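Local coordinates for Alpha/beta hydrolase fold-3 domain protein (Sulfolobus islandicus, PDB 5LK6) that probably hydrolyses carboxylic esters as a thermostable, lipase-like carboxylesterase of the alpha/beta hydrolase fold, at residues F31-P39 / F276-E284; L93-C103 / I290-F301. One frame throughout, in Å; residues are numbered along the deposited sequence.

Contact 1 holds the last turns of helix 24-36 against the loop leading into helix 285-302, and contact 2 packs that same helix 285-302 on helix 91-101. Their centres lie about 18 Å apart, yet they touch. L277 CD2 comes within 3.7 Å of I293 CD1, and F280 CD2 lies an equal 3.7 Å from I290 CD1, so side chains of the 276-284 loop pack against helix 285-302 as well. L93 CD1 also approaches L277 O, at 3.9 Å. S278 of contact 1 is close to the presumed Ser-His-Asp triad, though its side chain makes no contact with it, while the two sulfates of contact 2 gather at R298.

Contact 1: F31-P39 / F276-E284; sequences FRQLASAAP and FLSFFPLIE
The carbonyl oxygen S278 O, which faces A35, is gripped by two waters that tie it to the L34 and A35 carbonyls of helix 24-36. One bridges S278 O to L34 O, and the other sits 2.7 Å from both S278 O and A35 O. With further acceptors close by, each water may not give a proton to both carbonyls at once. No direct hydrogen bond joins 31-39 to 276-284; the direct contacts are mostly apolar. The F279 ring meets the helix obliquely through two atoms, CE1 at 3.9 Å from L34 CB and CZ at 4.1 Å from F31 CE1, while A35 N lies at the ring edge. S278 CB covers one face of that ring. F31 has CG anti to its backbone nitrogen (chi1 173°), which carries its ring across to the loop, where S278 OG lies at the ring edge. Trimming F279 to an alanine would probably open a gap beside L34 CB and the F31 ring, and leave F15 without its edge-to-face partner. Farther on, A38 CB rests on both P281 CG, at 3.6 Å, and F280 CZ, at 3.8 Å. The P39 and P281 rings pass one another, running opposite ways, with P39 CD 4.1 Å from P281 CG, while P39 O lies at the edge of the F280 ring. Around this contact, F15 meets F279 edge-to-face and A38 rests on P92 of helix 91-101. F280 leans on R287 and I290, so the loop is wedged between helix 24-36 and helix 285-302.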
# COMPACT_ATOMS: atom_id res chain seq x y z
N PHE A 31 -2.11 9.05 25.68
CA PHE A 31 -1.66 8.35 24.49
C PHE A 31 -1.26 6.89 24.80
O PHE A 31 -1.59 6.01 24.02
CB PHE A 31 -0.55 9.10 23.76
CG PHE A 31 0.03 8.33 22.63
CD1 PHE A 31 -0.59 8.34 21.39
CD2 PHE A 31 1.14 7.53 22.83
CE1 PHE A 31 -0.11 7.57 20.35
CE2 PHE A 31 1.63 6.74 21.81
CZ PHE A 31 1.01 6.78 20.57
N ARG A 32 -0.53 6.66 25.91
CA ARG A 32 -0.29 5.30 26.47
C ARG A 32 -1.55 4.45 26.52
O ARG A 32 -1.47 3.31 26.10
CB ARG A 32 0.28 5.30 27.90
CG ARG A 32 1.76 5.14 28.07
CD ARG A 32 2.13 4.40 29.36
NE ARG A 32 3.60 4.39 29.51
CZ ARG A 32 4.39 3.37 29.94
NH1 ARG A 32 3.91 2.16 30.30
NH2 ARG A 32 5.72 3.59 30.00
N GLN A 33 -2.66 4.99 27.07
CA GLN A 33 -3.91 4.25 27.19
C GLN A 33 -4.49 3.91 25.85
O GLN A 33 -4.91 2.79 25.64
CB GLN A 33 -5.00 5.04 27.90
CG GLN A 33 -5.02 4.94 29.41
CD GLN A 33 -5.63 6.19 30.15
OE1 GLN A 33 -6.26 7.13 29.57
NE2 GLN A 33 -5.39 6.20 31.46
N LEU A 34 -4.58 4.90 24.95
CA LEU A 34 -5.13 4.64 23.60
C LEU A 34 -4.34 3.58 22.79
O LEU A 34 -4.95 2.80 22.07
CB LEU A 34 -5.24 5.94 22.79
CG LEU A 34 -6.26 6.95 23.34
CD1 LEU A 34 -6.25 8.18 22.43
CD2 LEU A 34 -7.67 6.38 23.51
N ALA A 35 -3.02 3.58 22.92
CA ALA A 35 -2.19 2.70 22.17
C ALA A 35 -2.02 1.32 22.79
O ALA A 35 -1.72 0.36 22.07
CB ALA A 35 -0.85 3.33 21.99
N SER A 36 -2.14 1.24 24.10
CA SER A 36 -2.23 -0.06 24.85
C SER A 36 -3.49 -0.86 24.61
O SER A 36 -3.50 -2.03 24.86
CB SER A 36 -2.17 0.17 26.37
OG SER A 36 -0.89 0.72 26.64
N ALA A 37 -4.57 -0.24 24.17
CA ALA A 37 -5.76 -0.98 23.76
C ALA A 37 -5.50 -2.04 22.68
O ALA A 37 -6.29 -2.92 22.50
CB ALA A 37 -6.86 -0.00 23.28
N ALA A 38 -4.45 -1.91 21.90
CA ALA A 38 -4.13 -2.93 20.91
C ALA A 38 -3.61 -4.22 21.59
O ALA A 38 -2.86 -4.16 22.53
CB ALA A 38 -3.12 -2.41 19.87
N PRO A 39 -4.03 -5.40 21.11
CA PRO A 39 -3.35 -6.61 21.56
C PRO A 39 -1.87 -6.69 21.12
O PRO A 39 -1.43 -6.04 20.17
CB PRO A 39 -4.15 -7.70 20.84
CG PRO A 39 -4.52 -7.04 19.53
CD PRO A 39 -5.00 -5.71 20.04
N PHE A 276 -2.82 6.44 12.15
CA PHE A 276 -3.70 5.30 12.04
C PHE A 276 -3.06 3.90 12.32
O PHE A 276 -3.77 3.00 12.71
CB PHE A 276 -4.51 5.31 10.70
CG PHE A 276 -3.73 4.95 9.45
CD1 PHE A 276 -2.91 5.87 8.82
CD2 PHE A 276 -3.89 3.70 8.86
CE1 PHE A 276 -2.21 5.55 7.68
CE2 PHE A 276 -3.18 3.36 7.70
CZ PHE A 276 -2.33 4.29 7.12
N LEU A 277 -1.75 3.72 12.11
CA LEU A 277 -1.10 2.45 12.47
C LEU A 277 -1.12 2.18 13.99
O LEU A 277 -1.18 1.03 14.39
CB LEU A 277 0.35 2.37 11.97
CG LEU A 277 0.52 1.98 10.50
CD1 LEU A 277 0.13 3.12 9.57
CD2 LEU A 277 1.95 1.51 10.23
N SER A 278 -1.06 3.23 14.83
CA SER A 278 -1.07 3.04 16.27
C SER A 278 -2.44 2.48 16.73
O SER A 278 -2.55 1.86 17.81
CB SER A 278 -0.71 4.35 17.01
OG SER A 278 0.60 4.82 16.73
N PHE A 279 -3.48 2.68 15.90
CA PHE A 279 -4.85 2.30 16.23
C PHE A 279 -5.38 1.30 15.25
O PHE A 279 -6.58 1.29 14.92
CB PHE A 279 -5.72 3.53 16.33
CG PHE A 279 -5.07 4.60 17.09
CD1 PHE A 279 -4.75 4.39 18.39
CD2 PHE A 279 -4.64 5.78 16.47
CE1 PHE A 279 -4.05 5.37 19.10
CE2 PHE A 279 -3.97 6.77 17.17
CZ PHE A 279 -3.67 6.57 18.50
N PHE A 280 -4.49 0.38 14.87
CA PHE A 280 -4.85 -0.66 13.90
C PHE A 280 -6.05 -1.54 14.27
O PHE A 280 -6.72 -1.98 13.38
CB PHE A 280 -3.64 -1.52 13.49
CG PHE A 280 -3.05 -2.37 14.61
CD1 PHE A 280 -3.60 -3.61 14.93
CD2 PHE A 280 -1.91 -1.95 15.29
CE1 PHE A 280 -3.03 -4.39 15.94
CE2 PHE A 280 -1.34 -2.72 16.29
CZ PHE A 280 -1.91 -3.94 16.63
N PRO A 281 -6.35 -1.77 15.58
CA PRO A 281 -7.57 -2.54 15.87
C PRO A 281 -8.87 -1.84 15.54
O PRO A 281 -9.82 -2.49 15.20
CB PRO A 281 -7.50 -2.81 17.38
CG PRO A 281 -6.11 -2.51 17.78
CD PRO A 281 -5.64 -1.45 16.83
N LEU A 282 -8.89 -0.52 15.65
CA LEU A 282 -10.06 0.28 15.30
C LEU A 282 -10.08 0.74 13.84
O LEU A 282 -11.09 1.12 13.33
CB LEU A 282 -10.05 1.55 16.17
CG LEU A 282 -10.71 1.61 17.55
CD1 LEU A 282 -10.95 0.23 18.16
CD2 LEU A 282 -9.90 2.53 18.48
N ILE A 283 -8.93 0.79 13.20
CA ILE A 283 -8.79 1.35 11.85
C ILE A 283 -8.09 0.26 11.04
O ILE A 283 -6.86 0.21 11.01
CB ILE A 283 -7.97 2.68 11.91
CG1 ILE A 283 -8.68 3.69 12.78
CG2 ILE A 283 -7.78 3.27 10.54
CD1 ILE A 283 -7.99 5.05 12.86
N GLU A 284 -8.88 -0.64 10.47
CA GLU A 284 -8.40 -1.81 9.73
C GLU A 284 -7.28 -1.45 8.72
O GLU A 284 -6.35 -2.22 8.53
CB GLU A 284 -9.63 -2.59 9.08
CG GLU A 284 -9.42 -3.65 7.93
CD GLU A 284 -9.18 -5.14 8.39
OE1 GLU A 284 -9.14 -5.37 9.65
OE2 GLU A 284 -9.04 -6.08 7.50
O HOH W 1 -4.21 1.03 19.82
O HOH W 2 -0.96 0.36 19.43

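Contact 2: L93-C103 / I290-F301. With SO4 (sulfate ion), chain F; SO4 (sulfate ion), chain H.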
# COMPACT_ATOMS: atom_id res chain seq x y z
N LEU A 93 2.46 -2.08 18.29
CA LEU A 93 2.81 -1.86 16.91
C LEU A 93 4.12 -2.55 16.54
O LEU A 93 4.24 -3.11 15.45
CB LEU A 93 2.89 -0.36 16.64
CG LEU A 93 3.34 0.10 15.26
CD1 LEU A 93 2.44 -0.41 14.17
CD2 LEU A 93 3.38 1.62 15.26
N CYS A 94 5.11 -2.48 17.43
CA CYS A 94 6.43 -2.96 17.10
C CYS A 94 6.38 -4.46 17.02
O CYS A 94 7.01 -5.04 16.17
CB CYS A 94 7.47 -2.55 18.11
SG CYS A 94 8.02 -0.85 17.88
N ARG A 95 5.58 -5.06 17.89
CA ARG A 95 5.33 -6.51 17.82
C ARG A 95 4.73 -6.89 16.51
O ARG A 95 5.16 -7.85 15.93
CB ARG A 95 4.39 -6.98 18.94
CG ARG A 95 5.08 -7.15 20.28
CD ARG A 95 4.04 -7.32 21.38
NE ARG A 95 4.72 -7.62 22.64
CZ ARG A 95 5.23 -8.80 22.99
NH1 ARG A 95 5.11 -9.88 22.22
NH2 ARG A 95 5.86 -8.89 24.13
N ALA A 96 3.73 -6.13 16.06
CA ALA A 96 3.02 -6.39 14.81
C ALA A 96 3.92 -6.22 13.60
O ALA A 96 3.83 -6.98 12.66
CB ALA A 96 1.80 -5.51 14.69
N ILE A 97 4.78 -5.21 13.63
CA ILE A 97 5.77 -5.11 12.55
C ILE A 97 6.72 -6.32 12.53
O ILE A 97 6.99 -6.89 11.48
CB ILE A 97 6.53 -3.80 12.67
CG1 ILE A 97 5.55 -2.68 12.35
CG2 ILE A 97 7.76 -3.77 11.79
CD1 ILE A 97 6.08 -1.33 12.72
N THR A 98 7.17 -6.72 13.73
CA THR A 98 8.09 -7.83 13.91
C THR A 98 7.56 -9.09 13.26
O THR A 98 8.21 -9.67 12.41
CB THR A 98 8.41 -8.07 15.40
OG1 THR A 98 8.91 -6.86 15.97
CG2 THR A 98 9.53 -9.13 15.58
N ASN A 99 6.36 -9.47 13.66
CA ASN A 99 5.70 -10.64 13.12
C ASN A 99 5.38 -10.49 11.61
O ASN A 99 5.47 -11.47 10.91
CB ASN A 99 4.48 -10.98 13.99
CG ASN A 99 3.46 -11.80 13.27
OD1 ASN A 99 2.69 -11.30 12.45
ND2 ASN A 99 3.44 -13.07 13.56
N ALA A 100 5.12 -9.29 11.11
CA ALA A 100 5.00 -9.05 9.65
C ALA A 100 6.31 -9.01 8.84
O ALA A 100 6.26 -9.32 7.66
CB ALA A 100 4.22 -7.76 9.37
N CYS A 101 7.43 -8.60 9.43
CA CYS A 101 8.67 -8.48 8.69
C CYS A 101 9.60 -9.71 8.84
O CYS A 101 10.61 -9.83 8.11
CB CYS A 101 9.43 -7.18 9.09
SG CYS A 101 10.19 -7.22 10.75
N ASN A 102 9.29 -10.59 9.80
CA ASN A 102 10.19 -11.69 10.20
C ASN A 102 11.65 -11.18 10.36
O ASN A 102 12.64 -11.77 9.90
CB ASN A 102 10.07 -12.89 9.22
CG ASN A 102 8.77 -13.70 9.40
OD1 ASN A 102 8.15 -13.80 10.49
ND2 ASN A 102 8.35 -14.29 8.32
N CYS A 103 11.75 -10.05 11.05
CA CYS A 103 13.01 -9.39 11.23
C CYS A 103 13.14 -8.94 12.68
O CYS A 103 12.16 -9.00 13.47
CB CYS A 103 13.17 -8.25 10.20
SG CYS A 103 12.25 -6.74 10.56
N ILE A 290 0.62 -2.16 7.99
CA ILE A 290 1.60 -3.03 8.67
C ILE A 290 2.04 -4.18 7.75
O ILE A 290 3.23 -4.44 7.61
CB ILE A 290 1.07 -3.55 10.02
CG1 ILE A 290 1.01 -2.39 11.00
CG2 ILE A 290 2.00 -4.63 10.58
CD1 ILE A 290 0.05 -2.59 12.17
N SER A 291 1.07 -4.81 7.12
CA SER A 291 1.33 -5.77 6.08
C SER A 291 2.23 -5.23 4.98
O SER A 291 3.19 -5.89 4.59
CB SER A 291 0.02 -6.22 5.46
OG SER A 291 -0.69 -7.09 6.30
N LEU A 292 1.96 -4.03 4.47
CA LEU A 292 2.84 -3.42 3.43
C LEU A 292 4.29 -3.32 3.89
O LEU A 292 5.19 -3.75 3.20
CB LEU A 292 2.34 -2.05 2.98
CG LEU A 292 3.09 -1.33 1.85
CD1 LEU A 292 3.07 -2.17 0.60
CD2 LEU A 292 2.39 -0.03 1.59
N ILE A 293 4.44 -2.83 5.10
CA ILE A 293 5.72 -2.62 5.71
C ILE A 293 6.47 -3.95 5.84
O ILE A 293 7.64 -4.08 5.46
CB ILE A 293 5.57 -1.90 7.07
CG1 ILE A 293 5.13 -0.45 6.82
CG2 ILE A 293 6.88 -1.89 7.85
CD1 ILE A 293 4.60 0.26 8.04
N GLY A 294 5.78 -4.93 6.40
CA GLY A 294 6.38 -6.24 6.60
C GLY A 294 6.87 -6.91 5.30
O GLY A 294 8.01 -7.36 5.19
N SER A 295 6.01 -6.92 4.30
CA SER A 295 6.29 -7.67 3.10
C SER A 295 7.34 -6.90 2.25
O SER A 295 8.14 -7.51 1.55
CB SER A 295 4.98 -8.08 2.36
OG SER A 295 4.25 -6.96 1.89
N VAL A 296 7.38 -5.58 2.32
CA VAL A 296 8.47 -4.86 1.69
C VAL A 296 9.79 -5.21 2.38
O VAL A 296 10.77 -5.49 1.71
CB VAL A 296 8.18 -3.35 1.65
CG1 VAL A 296 9.40 -2.51 1.36
CG2 VAL A 296 7.16 -3.07 0.59
N LEU A 297 9.83 -5.23 3.71
CA LEU A 297 11.08 -5.58 4.42
C LEU A 297 11.50 -7.05 4.13
O LEU A 297 12.69 -7.32 3.96
CB LEU A 297 10.98 -5.31 5.94
CG LEU A 297 11.08 -3.85 6.36
CD1 LEU A 297 10.63 -3.65 7.79
CD2 LEU A 297 12.48 -3.33 6.18
N ARG A 298 10.54 -7.98 4.09
CA ARG A 298 10.85 -9.36 3.72
C ARG A 298 11.55 -9.45 2.36
O ARG A 298 12.52 -10.18 2.25
CB ARG A 298 9.63 -10.24 3.73
CG ARG A 298 9.20 -10.65 5.12
CD ARG A 298 8.13 -11.71 5.05
NE ARG A 298 7.26 -11.72 6.22
CZ ARG A 298 6.35 -12.67 6.51
NH1 ARG A 298 6.19 -13.76 5.75
NH2 ARG A 298 5.63 -12.55 7.62
N ARG A 299 11.11 -8.69 1.36
CA ARG A 299 11.78 -8.71 0.10
C ARG A 299 13.20 -8.16 0.23
O ARG A 299 14.12 -8.80 -0.28
CB ARG A 299 11.06 -7.95 -1.01
CG ARG A 299 9.77 -8.62 -1.50
CD ARG A 299 9.54 -8.36 -3.00
NE ARG A 299 10.08 -7.06 -3.47
CZ ARG A 299 9.52 -5.85 -3.27
NH1 ARG A 299 8.35 -5.68 -2.56
NH2 ARG A 299 10.17 -4.79 -3.80
N THR A 300 13.42 -7.04 0.92
CA THR A 300 14.70 -6.42 0.76
C THR A 300 15.69 -7.15 1.68
O THR A 300 16.86 -7.15 1.39
CB THR A 300 14.71 -4.86 0.84
OG1 THR A 300 15.35 -4.40 2.04
CG2 THR A 300 13.32 -4.25 0.72
N PHE A 301 15.24 -7.84 2.73
CA PHE A 301 16.15 -8.63 3.56
C PHE A 301 16.41 -10.06 3.05
O PHE A 301 17.53 -10.54 3.13
CB PHE A 301 15.64 -8.74 4.98
CG PHE A 301 15.78 -7.48 5.81
CD1 PHE A 301 16.93 -6.67 5.75
CD2 PHE A 301 14.75 -7.13 6.74
CE1 PHE A 301 17.05 -5.55 6.57
CE2 PHE A 301 14.86 -6.02 7.51
CZ PHE A 301 16.02 -5.22 7.44
S SO4 F . 3.42 -15.57 7.07
O1 SO4 F . 3.31 -16.17 8.42
O2 SO4 F . 4.66 -16.19 6.42
O3 SO4 F . 2.13 -15.76 6.35
O4 SO4 F . 3.45 -14.10 7.15
S SO4 H . 7.57 -15.37 2.55
O1 SO4 H . 7.23 -16.69 1.94
O2 SO4 H . 7.65 -15.61 4.01
O3 SO4 H . 6.45 -14.47 2.29
O4 SO4 H . 8.73 -14.59 1.96
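I290 is a knob in a hole formed by L93, A96, I97 and A100, in a helix pair packed on the central sheet of the alpha/beta hydrolase fold. The axes of 93-101 and 290-301 approach to 7.8 Å and cross at -43°; helix 91-101 is the connection in the beta-alpha-beta crossover between strands 72-77 and 104-108. With CG2 of I290 anti to the backbone nitrogen, that methyl drops toward A96 and A100 while CD1 reaches L93 CD1 at 3.8 Å. I293 follows, its CG2 beside the CG2 of I97, whose side chain also touches L74 and V105 of the sheet. At G294 there is no side chain to hold the backbones apart, and its CA comes within 3.8 Å of C101 CA. L297 then lays CD1 against C101 CB and also packs on L74.

R298 stretches out, extended from CG to NE, along the end of the first helix. Its NE donates to A100 O over 3.0 Å, from above the carbonyl plane, and NH2 adds a weak bond to the same oxygen. ND2 of N102, the positive-phi residue just past the helix, sits over one face of the R298 guanidinium, 3.1 Å above it, with the amide and guanidinium planes 27° apart; ND2 is a donor there, so no hydrogen bond joins them. Two sulfates, probably from the crystallisation liquor, take the outer nitrogens: R298 NH2 holds O4 of the chain F sulfate at 2.7 Å, and NH1 bonds to both that ion and the chain H sulfate. R298 also packs on R298 of the second subunit. At the far end, F301 CE2 lies 3.9 Å from C103 CB, beside the disulfide whose SG atoms, C101 SG and C103 SG, are 2.1 Å apart.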